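Tubulin-like protein CetZ1 (Haloferax volcanii, PDB 4B46) controls archaeal cell shape as a GTP-binding cytoskeletal protein of the tubulin superfamily, and is essential for developing the rod-shaped cells needed for efficient swimming. Local coordinates at residues F154-V166 against I220-G232. Residues are numbered along the deposited sequence; the frame is centred on the assembly and turned at random.
Sequences FQTFVREVDNLLV and INTLAGGGVSTVG
N163 reaches across to the turn and strand of 220-232 with both ends of its amide. CG stands anti to the backbone N (chi1 -163°), carrying the amide across, and the turn about CB-CG (chi2 -66°) sends OD1 to S229 and ND2 to the backbone carbonyl of L223. S229 OG donates to N163 OD1 over just 2.6 Å, approaching somewhat tilted from the carbonyl plane. N163 ND2 gives a hydrogen to L223 O at 2.9 Å, with that oxygen lying in the amide plane, so two bonds fix the rotation of the group. L223 O also takes the amide of G226, closing the type I turn, while L223 CD2 packs against N163 CG at 3.7 Å. Here strands 163-168 and 228-237 pair in parallel, the seam where the parallel sheet of the tubulin/FtsZ GTPase domain runs on into the mixed sheet of the C-terminal domain. L164 N donates almost straight to G227 O (2.9 Å), L164 O accepts from S229 N, and V166 N reaches S229 O. On the sheet face carrying L164, V228 splits its methyls: CG2, beside the backbone N, meets the edge of the F154 ring at CZ (3.6 Å), and CG1 touches V166 CG2 (3.7 Å). On the other face, L165 CD1 lies 3.8 Å from S229 CB.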
loop_
_atom_site.group_PDB
_atom_site.type_symbol
_atom_site.label_atom_id
_atom_site.label_comp_id
_atom_site.label_asym_id
_atom_site.label_seq_id
_atom_site.Cartn_x
_atom_site.Cartn_y
_atom_site.Cartn_z
ATOM N N PHE A 154 6.055 -8.720 9.273
ATOM C CA PHE A 154 6.302 -7.285 9.399
ATOM C C PHE A 154 7.773 -6.985 9.707
ATOM O O PHE A 154 8.373 -6.112 9.087
ATOM C CB PHE A 154 5.400 -6.638 10.463
ATOM C CG PHE A 154 5.788 -5.211 10.780
ATOM C CD1 PHE A 154 5.313 -4.166 10.010
ATOM C CD2 PHE A 154 6.666 -4.929 11.820
ATOM C CE1 PHE A 154 5.694 -2.847 10.278
ATOM C CE2 PHE A 154 7.050 -3.616 12.094
ATOM C CZ PHE A 154 6.566 -2.580 11.318
ATOM N N GLN A 155 8.341 -7.713 10.667
ATOM C CA GLN A 155 9.728 -7.502 11.077
ATOM C C GLN A 155 10.668 -7.592 9.882
ATOM O O GLN A 155 11.574 -6.778 9.739
ATOM C CB GLN A 155 10.160 -8.541 12.118
ATOM C CG GLN A 155 9.353 -8.543 13.399
ATOM C CD GLN A 155 9.714 -7.399 14.323
ATOM O OE1 GLN A 155 8.913 -6.494 14.552
ATOM N NE2 GLN A 155 10.925 -7.438 14.866
ATOM N N THR A 156 10.440 -8.583 9.026
ATOM C CA THR A 156 11.333 -8.820 7.892
ATOM C C THR A 156 11.026 -7.871 6.749
ATOM O O THR A 156 11.934 -7.278 6.162
ATOM C CB THR A 156 11.215 -10.268 7.375
ATOM O OG1 THR A 156 11.350 -11.169 8.474
ATOM C CG2 THR A 156 12.313 -10.568 6.348
ATOM N N PHE A 157 9.742 -7.739 6.428
ATOM C CA PHE A 157 9.297 -6.890 5.315
ATOM C C PHE A 157 9.780 -5.436 5.460
ATOM O O PHE A 157 10.260 -4.828 4.493
ATOM C CB PHE A 157 7.767 -6.914 5.251
ATOM C CG PHE A 157 7.193 -6.600 3.899
ATOM C CD1 PHE A 157 8.008 -6.444 2.790
ATOM C CD2 PHE A 157 5.824 -6.493 3.736
ATOM C CE1 PHE A 157 7.465 -6.168 1.541
ATOM C CE2 PHE A 157 5.274 -6.211 2.494
ATOM C CZ PHE A 157 6.105 -6.041 1.393
ATOM N N VAL A 158 9.651 -4.882 6.664
ATOM C CA VAL A 158 9.979 -3.475 6.883
ATOM C C VAL A 158 11.469 -3.239 6.652
ATOM O O VAL A 158 11.881 -2.164 6.221
ATOM C CB VAL A 158 9.526 -2.981 8.290
ATOM C CG1 VAL A 158 10.433 -3.525 9.376
ATOM C CG2 VAL A 158 9.482 -1.451 8.344
ATOM N N ARG A 159 12.271 -4.267 6.901
ATOM C CA ARG A 159 13.711 -4.164 6.738
ATOM C C ARG A 159 14.169 -4.332 5.290
ATOM O O ARG A 159 15.293 -3.963 4.950
ATOM C CB ARG A 159 14.421 -5.177 7.644
ATOM C CG ARG A 159 14.476 -4.752 9.109
ATOM C CD ARG A 159 14.717 -5.941 10.027
ATOM N NE ARG A 159 14.810 -5.565 11.439
ATOM C CZ ARG A 159 13.769 -5.273 12.220
ATOM N NH1 ARG A 159 12.536 -5.290 11.733
ATOM N NH2 ARG A 159 13.965 -4.953 13.493
ATOM N N GLU A 160 13.308 -4.877 4.434
ATOM C CA GLU A 160 13.716 -5.190 3.054
ATOM C C GLU A 160 13.199 -4.221 2.004
ATOM O O GLU A 160 13.573 -4.319 0.842
ATOM C CB GLU A 160 13.274 -6.605 2.659
ATOM C CG GLU A 160 13.814 -7.721 3.556
ATOM C CD GLU A 160 15.331 -7.796 3.593
ATOM O OE1 GLU A 160 16.005 -7.210 2.719
ATOM O OE2 GLU A 160 15.852 -8.455 4.509
ATOM N N VAL A 161 12.320 -3.307 2.398
ATOM C CA VAL A 161 11.826 -2.290 1.472
ATOM C C VAL A 161 12.391 -0.909 1.803
ATOM O O VAL A 161 12.866 -0.669 2.914
ATOM C CB VAL A 161 10.297 -2.204 1.498
ATOM C CG1 VAL A 161 9.686 -3.476 0.911
ATOM C CG2 VAL A 161 9.791 -1.963 2.926
ATOM N N ASP A 162 12.317 0.012 0.853
ATOM C CA ASP A 162 12.701 1.400 1.144
ATOM C C ASP A 162 11.705 2.085 2.085
ATOM O O ASP A 162 12.060 3.005 2.815
ATOM C CB ASP A 162 12.881 2.186 -0.148
ATOM C CG ASP A 162 13.992 1.606 -1.010
ATOM O OD1 ASP A 162 15.127 1.512 -0.507
ATOM O OD2 ASP A 162 13.722 1.201 -2.156
ATOM N N ASN A 163 10.466 1.606 2.076
ATOM C CA ASN A 163 9.423 2.117 2.956
ATOM C C ASN A 163 8.264 1.138 2.929
ATOM O O ASN A 163 7.925 0.582 1.885
ATOM C CB ASN A 163 8.943 3.509 2.509
ATOM C CG ASN A 163 8.168 4.246 3.605
ATOM O OD1 ASN A 163 7.069 3.830 4.013
ATOM N ND2 ASN A 163 8.741 5.351 4.083
ATOM N N LEU A 164 7.662 0.910 4.084
ATOM C CA LEU A 164 6.538 -0.002 4.148
ATOM C C LEU A 164 5.262 0.773 4.437
ATOM O O LEU A 164 5.062 1.256 5.543
ATOM C CB LEU A 164 6.775 -1.081 5.210
ATOM C CG LEU A 164 5.601 -2.050 5.363
ATOM C CD1 LEU A 164 5.358 -2.800 4.047
ATOM C CD2 LEU A 164 5.851 -3.013 6.519
ATOM N N LEU A 165 4.429 0.924 3.414
ATOM C CA LEU A 165 3.108 1.505 3.565
ATOM C C LEU A 165 2.228 0.426 4.176
ATOM O O LEU A 165 2.266 -0.723 3.737
ATOM C CB LEU A 165 2.518 1.898 2.201
ATOM C CG LEU A 165 3.137 2.936 1.232
ATOM C CD1 LEU A 165 2.896 4.356 1.695
ATOM C CD2 LEU A 165 4.613 2.734 0.948
ATOM N N VAL A 166 1.428 0.791 5.171
ATOM C CA VAL A 166 0.631 -0.205 5.894
ATOM C C VAL A 166 -0.865 0.108 5.834
ATOM O O VAL A 166 -1.285 1.263 5.982
ATOM C CB VAL A 166 1.093 -0.324 7.367
ATOM C CG1 VAL A 166 0.211 -1.315 8.171
ATOM C CG2 VAL A 166 2.559 -0.724 7.433
ATOM N N ILE A 220 8.676 10.093 -3.595
ATOM C CA ILE A 220 9.888 9.344 -3.297
ATOM C C ILE A 220 10.650 9.991 -2.138
ATOM O O ILE A 220 11.101 9.315 -1.208
ATOM C CB ILE A 220 10.768 9.226 -4.566
ATOM C CG1 ILE A 220 10.080 8.291 -5.565
ATOM C CG2 ILE A 220 12.173 8.739 -4.229
ATOM C CD1 ILE A 220 10.706 8.284 -6.930
ATOM N N ASN A 221 10.762 11.313 -2.181
ATOM C CA ASN A 221 11.465 12.044 -1.134
ATOM C C ASN A 221 10.728 12.025 0.215
ATOM O O ASN A 221 11.352 12.048 1.276
ATOM C CB ASN A 221 11.774 13.470 -1.602
ATOM C CG ASN A 221 12.882 13.503 -2.634
ATOM O OD1 ASN A 221 13.614 12.531 -2.786
ATOM N ND2 ASN A 221 13.019 14.617 -3.338
ATOM N N THR A 222 9.404 11.955 0.172
ATOM C CA THR A 222 8.629 11.798 1.401
ATOM C C THR A 222 8.876 10.431 2.047
ATOM O O THR A 222 8.930 10.313 3.277
ATOM C CB THR A 222 7.120 12.021 1.149
ATOM O OG1 THR A 222 6.916 13.343 0.647
ATOM C CG2 THR A 222 6.308 11.869 2.458
ATOM N N LEU A 223 9.047 9.405 1.214
ATOM C CA LEU A 223 9.208 8.042 1.711
ATOM C C LEU A 223 10.657 7.694 2.029
ATOM O O LEU A 223 10.922 6.655 2.612
ATOM C CB LEU A 223 8.676 7.039 0.683
ATOM C CG LEU A 223 7.192 7.133 0.341
ATOM C CD1 LEU A 223 6.849 6.295 -0.873
ATOM C CD2 LEU A 223 6.343 6.716 1.544
ATOM N N ALA A 224 11.592 8.563 1.649
ATOM C CA ALA A 224 13.005 8.188 1.618
ATOM C C ALA A 224 13.613 7.855 2.975
ATOM O O ALA A 224 14.590 7.106 3.051
ATOM C CB ALA A 224 13.840 9.271 0.906
ATOM N N GLY A 225 13.053 8.411 4.045
ATOM C CA GLY A 225 13.564 8.141 5.381
ATOM C C GLY A 225 13.312 6.719 5.877
ATOM O O GLY A 225 13.874 6.296 6.883
ATOM N N GLY A 226 12.458 5.981 5.177
ATOM C CA GLY A 226 12.216 4.582 5.496
ATOM C C GLY A 226 11.255 4.356 6.651
ATOM O O GLY A 226 10.635 5.293 7.160
ATOM N N GLY A 227 11.126 3.103 7.068
ATOM C CA GLY A 227 10.239 2.762 8.162
ATOM C C GLY A 227 8.829 2.509 7.678
ATOM O O GLY A 227 8.630 1.972 6.597
ATOM N N VAL A 228 7.851 2.926 8.476
ATOM C CA VAL A 228 6.446 2.640 8.218
ATOM C C VAL A 228 5.701 3.908 7.816
ATOM O O VAL A 228 5.925 4.969 8.398
ATOM C CB VAL A 228 5.794 2.059 9.496
ATOM C CG1 VAL A 228 4.296 1.920 9.327
ATOM C CG2 VAL A 228 6.420 0.717 9.849
ATOM N N SER A 229 4.812 3.804 6.830
ATOM C CA SER A 229 3.959 4.933 6.462
ATOM C C SER A 229 2.480 4.626 6.609
ATOM O O SER A 229 2.060 3.476 6.531
ATOM C CB SER A 229 4.237 5.406 5.038
ATOM O OG SER A 229 5.577 5.824 4.916
ATOM N N THR A 230 1.695 5.678 6.806
ATOM C CA THR A 230 0.248 5.558 6.947
ATOM C C THR A 230 -0.404 6.638 6.087
ATOM O O THR A 230 0.203 7.682 5.814
ATOM C CB THR A 230 -0.189 5.680 8.434
ATOM O OG1 THR A 230 -1.600 5.418 8.571
ATOM C CG2 THR A 230 0.133 7.074 9.009
ATOM N N VAL A 231 -1.633 6.391 5.647
ATOM C CA VAL A 231 -2.321 7.352 4.795
ATOM C C VAL A 231 -3.665 7.812 5.367
ATOM O O VAL A 231 -4.487 6.994 5.775
ATOM C CB VAL A 231 -2.500 6.792 3.358
ATOM C CG1 VAL A 231 -3.469 7.630 2.556
ATOM C CG2 VAL A 231 -1.145 6.728 2.652
ATOM N N GLY A 232 -3.873 9.132 5.397
ATOM C CA GLY A 232 -5.164 9.696 5.758
ATOM C C GLY A 232 -5.895 10.123 4.506
ATOM O O GLY A 232 -5.258 10.403 3.490
HETATM O O HOH W 1 11.458 0.563 5.452
HETATM O O HOH W 2 14.586 3.943 3.003
#